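Local coordinates for protein glutamine synthetase (PDB 5ZLI) that belongs to the type I beta glutamine synthetases, twelve-subunit enzymes whose chain joins a beta-grasp domain to a larger catalytic domain, at residues S456-F459 with N460-F464; N288-L291 with F292-E295; F15-F18 with C19-E23; D100-V104 with Y105-P109; E165-W168 with N169-R172. All coordinates share one frame; numbering follows the deposited sequence.

Contact 1: residues S456-F459 with N460-F464; sequences SLKF and NAEVF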
loop_
_atom_site.group_PDB
_atom_site.type_symbol
_atom_site.label_atom_id
_atom_site.label_comp_id
_atom_site.label_asym_id
_atom_site.label_seq_id
_atom_site.Cartn_x
_atom_site.Cartn_y
_atom_site.Cartn_z
ATOM N N SER B 456 31.776 -3.993 43.291
ATOM C CA SER B 456 31.949 -3.001 42.240
ATOM C C SER B 456 31.251 -3.415 40.944
ATOM O O SER B 456 30.684 -2.570 40.235
ATOM C CB SER B 456 33.442 -2.780 41.998
ATOM O OG SER B 456 33.703 -2.078 40.790
ATOM N N LEU B 457 31.265 -4.707 40.625
ATOM C CA LEU B 457 30.642 -5.177 39.395
ATOM C C LEU B 457 29.126 -4.985 39.431
ATOM O O LEU B 457 28.520 -4.452 38.489
ATOM C CB LEU B 457 30.991 -6.655 39.206
ATOM C CG LEU B 457 30.343 -7.397 38.048
ATOM C CD1 LEU B 457 31.106 -7.180 36.772
ATOM C CD2 LEU B 457 30.261 -8.840 38.369
ATOM N N LYS B 458 28.497 -5.390 40.533
ATOM C CA LYS B 458 27.045 -5.403 40.595
ATOM C C LYS B 458 26.493 -3.990 40.715
ATOM O O LYS B 458 25.464 -3.679 40.113
ATOM C CB LYS B 458 26.617 -6.258 41.779
ATOM C CG LYS B 458 27.004 -7.674 41.556
ATOM C CD LYS B 458 26.202 -8.304 40.434
ATOM C CE LYS B 458 26.796 -9.615 39.936
ATOM N NZ LYS B 458 25.884 -10.110 38.878
ATOM N N PHE B 459 27.186 -3.098 41.417
ATOM C CA PHE B 459 26.736 -1.720 41.444
ATOM C C PHE B 459 26.833 -1.085 40.052
ATOM O O PHE B 459 25.861 -0.475 39.591
ATOM C CB PHE B 459 27.544 -0.956 42.488
ATOM C CG PHE B 459 26.946 -0.999 43.874
ATOM C CD1 PHE B 459 25.918 -0.154 44.235
ATOM C CD2 PHE B 459 27.402 -1.904 44.810
ATOM C CE1 PHE B 459 25.374 -0.206 45.517
ATOM C CE2 PHE B 459 26.857 -1.947 46.081
ATOM C CZ PHE B 459 25.851 -1.111 46.431
ATOM N N ASN B 460 27.951 -1.289 39.319
ATOM C CA ASN B 460 28.039 -0.672 37.982
ATOM C C ASN B 460 27.205 -1.380 36.918
ATOM O O ASN B 460 26.752 -0.720 35.976
ATOM C CB ASN B 460 29.467 -0.582 37.416
ATOM C CG ASN B 460 30.311 0.524 38.044
ATOM O OD1 ASN B 460 29.977 1.714 37.976
ATOM N ND2 ASN B 460 31.484 0.148 38.504
ATOM N N ALA B 461 27.048 -2.709 36.986
ATOM C CA ALA B 461 26.293 -3.384 35.933
ATOM C C ALA B 461 24.787 -3.237 36.110
ATOM O O ALA B 461 24.082 -2.920 35.149
ATOM C CB ALA B 461 26.657 -4.868 35.891
ATOM N N GLU B 462 24.281 -3.396 37.336
ATOM C CA GLU B 462 22.849 -3.542 37.602
ATOM C C GLU B 462 22.218 -2.394 38.377
ATOM O O GLU B 462 21.116 -1.971 38.042
ATOM C CB GLU B 462 22.562 -4.854 38.332
ATOM C CG GLU B 462 22.455 -6.087 37.427
ATOM C CD GLU B 462 23.669 -6.995 37.454
ATOM O OE1 GLU B 462 23.658 -8.011 36.725
ATOM O OE2 GLU B 462 24.633 -6.707 38.200
ATOM N N VAL B 463 22.841 -1.913 39.444
ATOM C CA VAL B 463 22.170 -0.968 40.323
ATOM C C VAL B 463 22.183 0.435 39.727
ATOM O O VAL B 463 21.128 1.020 39.442
ATOM C CB VAL B 463 22.796 -0.996 41.725
ATOM C CG1 VAL B 463 22.069 -0.005 42.593
ATOM C CG2 VAL B 463 22.689 -2.399 42.337
ATOM N N PHE B 464 23.382 0.988 39.522
ATOM C CA PHE B 464 23.507 2.331 38.960
ATOM C C PHE B 464 22.749 2.514 37.647
ATOM O O PHE B 464 22.268 3.634 37.400
ATOM C CB PHE B 464 24.992 2.696 38.765
ATOM C CG PHE B 464 25.796 2.778 40.040
ATOM C CD1 PHE B 464 25.348 3.530 41.120
ATOM C CD2 PHE B 464 27.023 2.149 40.141
ATOM C CE1 PHE B 464 26.103 3.624 42.292
ATOM C CE2 PHE B 464 27.769 2.232 41.302
ATOM C CZ PHE B 464 27.307 2.972 42.378
#

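Contact 2: residues N288-L291 with F292-E295; sequences NENL and FSGE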
loop_
_atom_site.group_PDB
_atom_site.type_symbol
_atom_site.label_atom_id
_atom_site.label_comp_id
_atom_site.label_asym_id
_atom_site.label_seq_id
_atom_site.Cartn_x
_atom_site.Cartn_y
_atom_site.Cartn_z
ATOM N N ASN B 288 28.915 -41.473 53.752
ATOM C CA ASN B 288 27.707 -42.082 53.189
ATOM C C ASN B 288 26.523 -42.075 54.151
ATOM O O ASN B 288 25.564 -42.817 53.965
ATOM C CB ASN B 288 27.971 -43.504 52.689
ATOM C CG ASN B 288 28.763 -43.529 51.392
ATOM O OD1 ASN B 288 29.621 -42.674 51.150
ATOM N ND2 ASN B 288 28.470 -44.510 50.544
ATOM N N GLU B 289 26.551 -41.244 55.177
ATOM C CA GLU B 289 25.385 -41.008 56.012
ATOM C C GLU B 289 24.867 -39.615 55.688
ATOM O O GLU B 289 25.647 -38.725 55.341
ATOM C CB GLU B 289 25.720 -41.150 57.516
ATOM C CG GLU B 289 26.691 -40.104 58.132
ATOM C CD GLU B 289 27.818 -40.726 58.996
ATOM O OE1 GLU B 289 28.024 -41.967 58.934
ATOM O OE2 GLU B 289 28.517 -39.972 59.725
ATOM N N ASN B 290 23.555 -39.424 55.751
ATOM C CA ASN B 290 22.986 -38.139 55.391
ATOM C C ASN B 290 22.810 -37.347 56.673
ATOM O O ASN B 290 21.837 -37.547 57.401
ATOM C CB ASN B 290 21.669 -38.322 54.648
ATOM C CG ASN B 290 21.082 -37.007 54.176
ATOM O OD1 ASN B 290 21.405 -35.940 54.696
ATOM N ND2 ASN B 290 20.237 -37.072 53.153
ATOM N N LEU B 291 23.671 -36.353 56.878
ATOM C CA LEU B 291 23.652 -35.652 58.150
ATOM C C LEU B 291 22.414 -34.785 58.334
ATOM O O LEU B 291 22.175 -34.309 59.451
ATOM C CB LEU B 291 24.908 -34.793 58.325
ATOM C CG LEU B 291 26.245 -35.433 58.711
ATOM C CD1 LEU B 291 26.641 -36.473 57.722
ATOM C CD2 LEU B 291 27.309 -34.389 58.840
ATOM N N PHE B 292 21.602 -34.603 57.298
ATOM C CA PHE B 292 20.431 -33.754 57.433
ATOM C C PHE B 292 19.254 -34.502 58.009
ATOM O O PHE B 292 18.359 -33.883 58.583
ATOM C CB PHE B 292 20.045 -33.170 56.077
ATOM C CG PHE B 292 20.699 -31.861 55.789
ATOM C CD1 PHE B 292 21.981 -31.602 56.252
ATOM C CD2 PHE B 292 20.034 -30.880 55.078
ATOM C CE1 PHE B 292 22.595 -30.390 56.011
ATOM C CE2 PHE B 292 20.646 -29.660 54.823
ATOM C CZ PHE B 292 21.938 -29.421 55.292
ATOM N N SER B 293 19.251 -35.816 57.892
ATOM C CA SER B 293 18.189 -36.645 58.431
ATOM C C SER B 293 18.445 -36.962 59.900
ATOM O O SER B 293 19.532 -37.405 60.277
ATOM C CB SER B 293 18.093 -37.926 57.622
ATOM O OG SER B 293 19.291 -38.653 57.767
ATOM N N GLY B 294 17.425 -36.773 60.709
ATOM C CA GLY B 294 17.497 -37.099 62.107
ATOM C C GLY B 294 16.089 -37.096 62.627
ATOM O O GLY B 294 15.135 -37.171 61.846
ATOM N N GLU B 295 15.943 -36.941 63.950
ATOM C CA GLU B 295 14.598 -36.907 64.518
ATOM C C GLU B 295 14.364 -35.677 65.386
ATOM O O GLU B 295 13.335 -35.591 66.061
ATOM C CB GLU B 295 14.258 -38.209 65.274
ATOM C CG GLU B 295 14.281 -39.470 64.368
ATOM C CD GLU B 295 13.028 -39.577 63.455
ATOM O OE1 GLU B 295 11.899 -39.598 64.001
ATOM O OE2 GLU B 295 13.167 -39.636 62.200
#

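Contact 3: residues F15-F18 with C19-E23; sequences FFEF and CKENE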
loop_
_atom_site.group_PDB
_atom_site.type_symbol
_atom_site.label_atom_id
_atom_site.label_comp_id
_atom_site.label_asym_id
_atom_site.label_seq_id
_atom_site.Cartn_x
_atom_site.Cartn_y
_atom_site.Cartn_z
ATOM N N PHE B 15 41.203 -38.681 27.332
ATOM C CA PHE B 15 40.484 -37.587 26.706
ATOM C C PHE B 15 40.870 -37.467 25.240
ATOM O O PHE B 15 40.005 -37.272 24.388
ATOM C CB PHE B 15 40.764 -36.299 27.468
ATOM C CG PHE B 15 40.450 -35.068 26.703
ATOM C CD1 PHE B 15 41.363 -34.532 25.813
ATOM C CD2 PHE B 15 39.232 -34.442 26.883
ATOM C CE1 PHE B 15 41.064 -33.411 25.114
ATOM C CE2 PHE B 15 38.920 -33.317 26.200
ATOM C CZ PHE B 15 39.838 -32.791 25.312
ATOM N N PHE B 16 42.170 -37.566 24.932
ATOM C CA PHE B 16 42.621 -37.537 23.541
ATOM C C PHE B 16 42.036 -38.665 22.712
ATOM O O PHE B 16 41.815 -38.503 21.503
ATOM C CB PHE B 16 44.133 -37.632 23.461
ATOM C CG PHE B 16 44.790 -36.346 23.222
ATOM C CD1 PHE B 16 44.995 -35.463 24.257
ATOM C CD2 PHE B 16 45.177 -35.997 21.947
ATOM C CE1 PHE B 16 45.609 -34.249 24.026
ATOM C CE2 PHE B 16 45.784 -34.794 21.704
ATOM C CZ PHE B 16 46.000 -33.912 22.745
ATOM N N GLU B 17 41.841 -39.831 23.320
ATOM C CA GLU B 17 41.291 -40.954 22.572
ATOM C C GLU B 17 39.791 -40.783 22.352
ATOM O O GLU B 17 39.266 -41.143 21.292
ATOM C CB GLU B 17 41.596 -42.255 23.311
ATOM C CG GLU B 17 40.852 -43.488 22.788
ATOM C CD GLU B 17 39.517 -43.754 23.492
ATOM O OE1 GLU B 17 38.856 -44.756 23.142
ATOM O OE2 GLU B 17 39.125 -42.967 24.387
ATOM N N PHE B 18 39.095 -40.242 23.352
ATOM C CA PHE B 18 37.697 -39.855 23.195
ATOM C C PHE B 18 37.508 -38.985 21.956
ATOM O O PHE B 18 36.532 -39.144 21.211
ATOM C CB PHE B 18 37.272 -39.139 24.483
ATOM C CG PHE B 18 35.885 -38.540 24.480
ATOM C CD1 PHE B 18 34.770 -39.310 24.758
ATOM C CD2 PHE B 18 35.711 -37.183 24.303
ATOM C CE1 PHE B 18 33.502 -38.739 24.799
ATOM C CE2 PHE B 18 34.448 -36.614 24.344
ATOM C CZ PHE B 18 33.346 -37.394 24.591
ATOM N N CYS B 19 38.452 -38.075 21.705
ATOM C CA CYS B 19 38.386 -37.207 20.530
ATOM C C CYS B 19 38.640 -37.959 19.216
ATOM O O CYS B 19 37.922 -37.750 18.229
ATOM C CB CYS B 19 39.360 -36.041 20.701
ATOM S SG CYS B 19 38.891 -34.880 22.027
ATOM N N LYS B 20 39.685 -38.793 19.150
ATOM C CA LYS B 20 39.998 -39.436 17.873
ATOM C C LYS B 20 38.838 -40.307 17.372
ATOM O O LYS B 20 38.529 -40.303 16.172
ATOM C CB LYS B 20 41.296 -40.257 17.973
ATOM C CG LYS B 20 42.589 -39.484 18.286
ATOM C CD LYS B 20 43.803 -40.436 18.305
ATOM C CE LYS B 20 45.165 -39.712 18.262
ATOM N NZ LYS B 20 45.445 -38.896 19.470
ATOM N N GLU B 21 38.173 -41.050 18.275
ATOM C CA GLU B 21 37.107 -41.986 17.889
ATOM C C GLU B 21 35.728 -41.356 17.843
ATOM O O GLU B 21 34.750 -42.057 17.568
ATOM C CB GLU B 21 37.046 -43.201 18.817
ATOM C CG GLU B 21 38.308 -44.023 18.812
ATOM C CD GLU B 21 38.473 -44.841 20.085
ATOM O OE1 GLU B 21 37.453 -45.152 20.751
ATOM O OE2 GLU B 21 39.639 -45.092 20.462
ATOM N N ASN B 22 35.617 -40.074 18.149
ATOM C CA ASN B 22 34.394 -39.337 17.891
ATOM C C ASN B 22 34.616 -38.266 16.835
ATOM O O ASN B 22 33.700 -37.479 16.553
ATOM C CB ASN B 22 33.903 -38.735 19.191
ATOM C CG ASN B 22 33.491 -39.795 20.161
ATOM O OD1 ASN B 22 32.302 -40.067 20.341
ATOM N ND2 ASN B 22 34.481 -40.445 20.770
ATOM N N GLU B 23 35.808 -38.256 16.227
ATOM C CA GLU B 23 36.139 -37.408 15.095
ATOM C C GLU B 23 35.879 -35.935 15.427
ATOM O O GLU B 23 35.066 -35.241 14.806
ATOM C CB GLU B 23 35.421 -37.893 13.830
ATOM C CG GLU B 23 35.838 -39.331 13.461
ATOM C CD GLU B 23 34.687 -40.232 13.047
ATOM O OE1 GLU B 23 33.590 -39.721 12.711
ATOM O OE2 GLU B 23 34.896 -41.465 13.062
#

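Contact 4: residues D100-V104 with Y105-P109; sequences DVYDV and YKNQP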
loop_
_atom_site.group_PDB
_atom_site.type_symbol
_atom_site.label_atom_id
_atom_site.label_comp_id
_atom_site.label_asym_id
_atom_site.label_seq_id
_atom_site.Cartn_x
_atom_site.Cartn_y
_atom_site.Cartn_z
ATOM N N ASP B 100 39.064 -23.537 34.578
ATOM C CA ASP B 100 39.234 -22.475 35.561
ATOM C C ASP B 100 40.334 -21.532 35.111
ATOM O O ASP B 100 41.169 -21.872 34.275
ATOM C CB ASP B 100 39.547 -23.017 36.953
ATOM C CG ASP B 100 38.405 -23.851 37.518
ATOM O OD1 ASP B 100 37.320 -23.263 37.739
ATOM O OD2 ASP B 100 38.585 -25.080 37.740
ATOM N N VAL B 101 40.306 -20.336 35.658
ATOM C CA VAL B 101 41.370 -19.354 35.473
ATOM C C VAL B 101 42.491 -19.607 36.475
ATOM O O VAL B 101 42.250 -19.747 37.678
ATOM C CB VAL B 101 40.807 -17.935 35.644
ATOM C CG1 VAL B 101 41.530 -16.933 34.763
ATOM C CG2 VAL B 101 39.340 -17.957 35.292
ATOM N N TYR B 102 43.723 -19.668 35.987
ATOM C CA TYR B 102 44.881 -19.728 36.871
ATOM C C TYR B 102 45.531 -18.356 36.910
ATOM O O TYR B 102 45.862 -17.787 35.862
ATOM C CB TYR B 102 45.909 -20.759 36.429
ATOM C CG TYR B 102 47.110 -20.875 37.365
ATOM C CD1 TYR B 102 47.104 -21.768 38.432
ATOM C CD2 TYR B 102 48.266 -20.120 37.165
ATOM C CE1 TYR B 102 48.213 -21.903 39.289
ATOM C CE2 TYR B 102 49.386 -20.245 38.014
ATOM C CZ TYR B 102 49.350 -21.143 39.068
ATOM O OH TYR B 102 50.451 -21.271 39.898
ATOM N N ASP B 103 45.703 -17.835 38.121
ATOM C CA ASP B 103 46.331 -16.542 38.344
ATOM C C ASP B 103 47.832 -16.757 38.207
ATOM O O ASP B 103 48.430 -17.505 38.988
ATOM C CB ASP B 103 45.935 -16.025 39.734
ATOM C CG ASP B 103 46.440 -14.608 40.037
ATOM O OD1 ASP B 103 45.780 -13.898 40.845
ATOM O OD2 ASP B 103 47.489 -14.204 39.491
ATOM N N VAL B 104 48.440 -16.124 37.201
ATOM C CA VAL B 104 49.857 -16.352 36.941
ATOM C C VAL B 104 50.712 -15.317 37.638
ATOM O O VAL B 104 51.940 -15.457 37.666
ATOM C CB VAL B 104 50.182 -16.328 35.434
ATOM C CG1 VAL B 104 49.383 -17.391 34.687
ATOM C CG2 VAL B 104 49.945 -14.942 34.870
ATOM N N TYR B 105 50.098 -14.302 38.230
ATOM C CA TYR B 105 50.815 -13.297 38.989
ATOM C C TYR B 105 50.947 -13.682 40.451
ATOM O O TYR B 105 51.879 -13.231 41.123
ATOM C CB TYR B 105 50.108 -11.939 38.839
ATOM C CG TYR B 105 49.882 -11.584 37.377
ATOM C CD1 TYR B 105 48.606 -11.520 36.827
ATOM C CD2 TYR B 105 50.961 -11.308 36.538
ATOM C CE1 TYR B 105 48.420 -11.201 35.474
ATOM C CE2 TYR B 105 50.784 -10.993 35.195
ATOM C CZ TYR B 105 49.517 -10.944 34.673
ATOM O OH TYR B 105 49.357 -10.639 33.347
ATOM N N LYS B 106 50.071 -14.543 40.939
ATOM C CA LYS B 106 50.120 -15.006 42.306
ATOM C C LYS B 106 50.380 -16.497 42.386
ATOM O O LYS B 106 50.596 -17.013 43.485
ATOM C CB LYS B 106 48.801 -14.643 43.002
ATOM C CG LYS B 106 48.542 -13.142 42.918
ATOM C CD LYS B 106 47.235 -12.666 43.527
ATOM C CE LYS B 106 47.375 -12.022 44.882
ATOM N NZ LYS B 106 46.029 -11.609 45.375
ATOM N N ASN B 107 50.412 -17.186 41.252
ATOM C CA ASN B 107 50.694 -18.612 41.180
ATOM C C ASN B 107 49.821 -19.424 42.133
ATOM O O ASN B 107 50.293 -20.302 42.863
ATOM C CB ASN B 107 52.174 -18.898 41.373
ATOM C CG ASN B 107 52.970 -18.500 40.166
ATOM O OD1 ASN B 107 53.256 -19.325 39.299
ATOM N ND2 ASN B 107 53.283 -17.220 40.066
ATOM N N GLN B 108 48.524 -19.111 42.104
ATOM C CA GLN B 108 47.427 -19.766 42.807
ATOM C C GLN B 108 46.216 -19.774 41.878
ATOM O O GLN B 108 46.101 -18.885 41.024
ATOM C CB GLN B 108 47.093 -19.031 44.114
ATOM C CG GLN B 108 46.933 -17.524 43.938
ATOM C CD GLN B 108 46.408 -16.819 45.192
ATOM O OE1 GLN B 108 45.606 -15.884 45.091
ATOM N NE2 GLN B 108 46.859 -17.257 46.375
ATOM N N PRO B 109 45.318 -20.772 41.993
ATOM C CA PRO B 109 44.044 -20.718 41.249
ATOM C C PRO B 109 43.353 -19.390 41.487
ATOM O O PRO B 109 43.251 -18.941 42.626
ATOM C CB PRO B 109 43.235 -21.873 41.842
ATOM C CG PRO B 109 44.244 -22.822 42.320
ATOM C CD PRO B 109 45.419 -22.001 42.797
#

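Contact 5: residues E165-W168 with N169-R172; sequences EGEW and NRDR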
loop_
_atom_site.group_PDB
_atom_site.type_symbol
_atom_site.label_atom_id
_atom_site.label_comp_id
_atom_site.label_asym_id
_atom_site.label_seq_id
_atom_site.Cartn_x
_atom_site.Cartn_y
_atom_site.Cartn_z
ATOM N N GLU B 165 1.204 -18.107 23.327
ATOM C CA GLU B 165 0.345 -18.457 24.446
ATOM C C GLU B 165 -0.124 -17.250 25.250
ATOM O O GLU B 165 -0.942 -17.416 26.155
ATOM C CB GLU B 165 1.101 -19.392 25.375
ATOM C CG GLU B 165 1.782 -20.573 24.689
ATOM C CD GLU B 165 2.208 -21.655 25.687
ATOM O OE1 GLU B 165 1.990 -21.452 26.900
ATOM O OE2 GLU B 165 2.779 -22.702 25.275
ATOM N N GLY B 166 0.415 -16.061 24.997
ATOM C CA GLY B 166 0.169 -14.941 25.884
ATOM C C GLY B 166 -1.237 -14.388 25.749
ATOM O O GLY B 166 -1.755 -14.213 24.647
ATOM N N GLU B 167 -1.848 -14.079 26.899
ATOM C CA GLU B 167 -3.151 -13.422 26.922
ATOM C C GLU B 167 -3.195 -12.206 26.004
ATOM O O GLU B 167 -4.252 -11.866 25.460
ATOM C CB GLU B 167 -3.495 -12.977 28.343
ATOM C CG GLU B 167 -4.005 -14.047 29.297
ATOM C CD GLU B 167 -4.512 -13.451 30.636
ATOM O OE1 GLU B 167 -4.146 -12.284 30.929
ATOM O OE2 GLU B 167 -5.274 -14.132 31.385
ATOM N N TRP B 168 -2.063 -11.527 25.829
ATOM C CA TRP B 168 -2.011 -10.432 24.878
ATOM C C TRP B 168 -2.193 -10.889 23.433
ATOM O O TRP B 168 -2.357 -10.045 22.552
ATOM C CB TRP B 168 -0.679 -9.700 25.008
ATOM C CG TRP B 168 0.504 -10.573 24.777
ATOM C CD1 TRP B 168 1.087 -10.841 23.580
ATOM C CD2 TRP B 168 1.264 -11.276 25.762
ATOM N NE1 TRP B 168 2.154 -11.678 23.747
ATOM C CE2 TRP B 168 2.286 -11.966 25.080
ATOM C CE3 TRP B 168 1.181 -11.394 27.149
ATOM C CZ2 TRP B 168 3.223 -12.755 25.736
ATOM C CZ3 TRP B 168 2.114 -12.181 27.801
ATOM C CH2 TRP B 168 3.122 -12.849 27.092
ATOM N N ASN B 169 -2.205 -12.185 23.150
ATOM C CA ASN B 169 -2.419 -12.612 21.775
ATOM C C ASN B 169 -3.793 -13.231 21.547
ATOM O O ASN B 169 -4.022 -13.838 20.493
ATOM C CB ASN B 169 -1.311 -13.557 21.332
ATOM C CG ASN B 169 -0.077 -12.815 20.891
ATOM O OD1 ASN B 169 -0.135 -11.619 20.605
ATOM N ND2 ASN B 169 1.056 -13.509 20.853
ATOM N N ARG B 170 -4.717 -13.070 22.500
ATOM C CA ARG B 170 -6.031 -13.693 22.388
ATOM C C ARG B 170 -6.813 -13.208 21.175
ATOM O O ARG B 170 -7.768 -13.870 20.762
ATOM C CB ARG B 170 -6.817 -13.426 23.657
ATOM C CG ARG B 170 -6.363 -14.321 24.791
ATOM C CD ARG B 170 -7.533 -14.819 25.554
ATOM N NE ARG B 170 -7.493 -14.389 26.933
ATOM C CZ ARG B 170 -7.169 -15.204 27.925
ATOM N NH1 ARG B 170 -6.866 -16.475 27.639
ATOM N NH2 ARG B 170 -7.171 -14.763 29.185
ATOM N N ASP B 171 -6.410 -12.072 20.608
ATOM C CA ASP B 171 -7.086 -11.336 19.549
ATOM C C ASP B 171 -6.248 -11.144 18.303
ATOM O O ASP B 171 -6.785 -10.737 17.271
ATOM C CB ASP B 171 -7.462 -9.966 20.107
ATOM C CG ASP B 171 -6.335 -9.408 20.968
ATOM O OD1 ASP B 171 -5.144 -9.456 20.522
ATOM O OD2 ASP B 171 -6.647 -9.025 22.133
ATOM N N ARG B 172 -4.987 -11.530 18.338
ATOM C CA ARG B 172 -4.078 -11.245 17.254
ATOM C C ARG B 172 -4.475 -12.077 16.042
ATOM O O ARG B 172 -5.103 -13.136 16.163
ATOM C CB ARG B 172 -2.654 -11.609 17.681
ATOM C CG ARG B 172 -1.656 -11.750 16.556
ATOM C CD ARG B 172 -0.390 -12.374 17.067
ATOM N NE ARG B 172 0.647 -11.487 17.573
ATOM C CZ ARG B 172 1.541 -10.890 16.793
ATOM N NH1 ARG B 172 1.479 -11.053 15.470
ATOM N NH2 ARG B 172 2.483 -10.119 17.333
#

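Contact 1: residues S456-F459 with N460-F464
Phe-459 and Phe-464, five residues apart on one helix, meet with their rings at an oblique angle. The ring centroids lie 5.6 Å apart and the planes make 42°. Phe-459 CD1 comes over one face of the Phe-464 ring, and Phe-464 CE2 reaches back to 3.4 Å from Phe-459 CB. Phe-464 CG stands beside its own backbone N (chi1 -64°), which turns the ring back along the helix towards Phe-459. Val-463 lies alongside Phe-459, and its CB is 4.1 Å from Phe-459 CD1. Lys-458 and Glu-462 also run side by side, with the lysine chain bent at chi2. Their salt bridge is long, 3.7 Å from Lys-458 NZ to Glu-462 OE2.

The backbone widens here into a pi-type turn. Lys-458 O accepts from both Glu-462 N and Val-463 N; the first donor is tilted from the carbonyl plane and the second lies in it. Phe-464 N then bonds Phe-459 O at 2.9 Å, which is a spacing of five residues. This shift brings Phe-464 close to Phe-459.

The turn lies on helix 448-466. Leu-457 meets Ile-34, while Glu-462 touches Thr-477 of a neighbouring subunit. Phe-459 and Lys-458 pack on Leu-430 of helix 426-434, and Val-463 packs on Leu-426 of the same helix.

Contact 2: residues N288-L291 with F292-E295
Asn-290 meets both Phe-292 and Ser-293 in a type I beta turn that runs from Asn-290 to Ser-293, with an Asx turn built into its start. Asn-290 OD1 accepts from Phe-292 N at 2.9 Å, and the donor is tilted 29° from the amide carbonyl plane. The side chain can do this because CG is anti to the backbone N (chi1 -176°), which sends the amide forward over the turn. The other end of the amide is also used: Asn-290 ND2 donates to Ala-364 O.

The main-chain oxygen of Asn-290 takes two donors from one residue. Ser-293 N reaches Asn-290 O at 3.2 Å from above the carbonyl plane and closes the turn. The hydroxyl Ser-293 OG donates to Asn-290 O in that plane, at 2.8 Å. Three donors thus converge on two oxygens of Asn-290.

Phe-292 carries its ring away to Phe-307, which it meets edge-to-face, and to Val-282 and Val-284 of strand 278-286. The turn leads the chain from the short strand 289-290 towards helix 302-313. Asn-290 OD1 also sits 3.4 Å from Phe-292 CB.

Contact 3: residues F15-F18 with C19-E23
Phe-15 and Cys-19 form a sulfur-aromatic contact near the C-terminal end of helix 9-20. Cys-19 SG lies over one face of the Phe-15 ring, 4.3 Å from the centroid and offset toward the rim. Phe-15 CG is swung away from its backbone N (chi1 162°), which carries the ring along the helix to the cysteine one turn on.

Main-chain bonds follow the helix: Cys-19 N to Phe-15 O, Lys-20 N to Phe-16 O and Glu-21 N to Glu-17 O. Asn-22 N bonds Cys-19 O at 3.3 Å and makes a weak bond to Phe-18 O. The amide Asn-22 ND2 is modelled very close to Phe-18 O, so that bond length is doubtful. As modelled, the amide nitrogen also lies over one face of the Phe-18 ring.

Among the charged groups, Lys-20 NZ comes to the edge of the Phe-16 ring, 3.8 Å from Phe-16 CD2. Glu-17 and Glu-21 cross with their carboxylate planes 85° apart. Their oxygens are modelled very close, and the exact spacing is doubtful.

The other side of the helix faces the protein: Phe-16 stacks with His-50, and Phe-15 meets Tyr-84 edge-to-face. The chemistry is thus divided, as in an amphipathic helix. Phe-15, Phe-16 and Cys-19 are buried, while Glu-17, Lys-20 and Glu-21 are exposed. The two glutamates are like charges, which would probably disfavour a close approach.

Contact 4: residues D100-V104 with Y105-P109
Asp-103 OD2 is gripped by two backbone donors, Tyr-105 N at 2.9 Å and Lys-106 N at 3.0 Å. The first meets the oxygen nearly along its C-O axis; the second comes from above the carboxylate plane. The bond to Tyr-105 N makes an Asx turn. It opens the bend of a beta hairpin between strand 94-103 and the short, weakly bonded strand 108-109. Asp-103 CG is trans to N (chi1 -175°), which carries the carboxylate forward to the two N-H groups.

Asn-107 and Gln-108 both face Asp-103, which makes a G1 beta bulge; Asn-107 has the left-handed backbone shape this bulge uses. Asp-103 N bonds Gln-108 O at 3.1 Å. Tyr-102 lays one ring face over that same Gln-108 O, and its hydroxyl makes a weak bond to Asn-107 OD1. The ring and the Asn-107 amide are nearly perpendicular, at 81°.

The lysine's chain runs beside the aspartate, with Lys-106 CD 3.3 Å from Asp-103 OD1. Its charged end goes instead to Glu-111 and Glu-449 in salt bridges. Val-104 and Tyr-105 lie side by side and pack on Tyr-357 and Asn-347 of a neighbouring subunit. Between them is a CH-pi contact: Val-104 CG2 sits over the centre of the Tyr-105 ring, 3.9 Å from its centroid and 4° off the normal.

Contact 5: residues E165-W168 with N169-R172
The long loop between strand 156-162 and helix 200-212 makes a tight bend here, where Glu-167 pairs with Arg-170. Glu-167 OE2 forms a salt bridge of 3.0 Å with Arg-170 NH2. The two chains lie side by side, and Glu-167 CG lies over one face of the guanidinium, near its rim; the carboxylate plane is turned 51° against it. Lys-186 N is a second partner of Glu-167 OE2.

The backbone runs through a short 3-10 turn at Glu-167 and Trp-168. Asn-169 N bonds Gly-166 O, and Arg-170 N bonds Glu-167 O at 3.2 Å; both donors come from above the carbonyl planes. Trp-168 CG stands between the backbone N and carbonyl carbon (chi1 59°), which folds the indole back over Gly-166 CA. Asn-169 OD1 approaches Trp-168 CD1 at 3.3 Å and also accepts from Arg-172 NE, while Asn-169 ND2 donates to Asp-162 OD2. The backbone of Arg-170 bonds to one neighbouring subunit, and Trp-168 packs on Asn-155 of another.

How the contacts relate
From the N terminus the order is contact 3, contact 4, contact 5, contact 2 and contact 1. They follow in series, with none nested in or crossing another, and none touches another. Each lies in one unbroken stretch, so no long loop is closed. Contact 3 ends the first helix, which packs on the N-terminal sheet. Contact 4 closes a hairpin at the edge of that sheet. Contact 5 bends a loop that meets other subunits. Contact 2 turns the chain from the larger sheet towards helix 302-313, and contact 1 lies on a late helix. Contacts 1 and 4 are nearest in space by centres, about 25 Å apart; contacts 4 and 5 are farthest, about 52 Å.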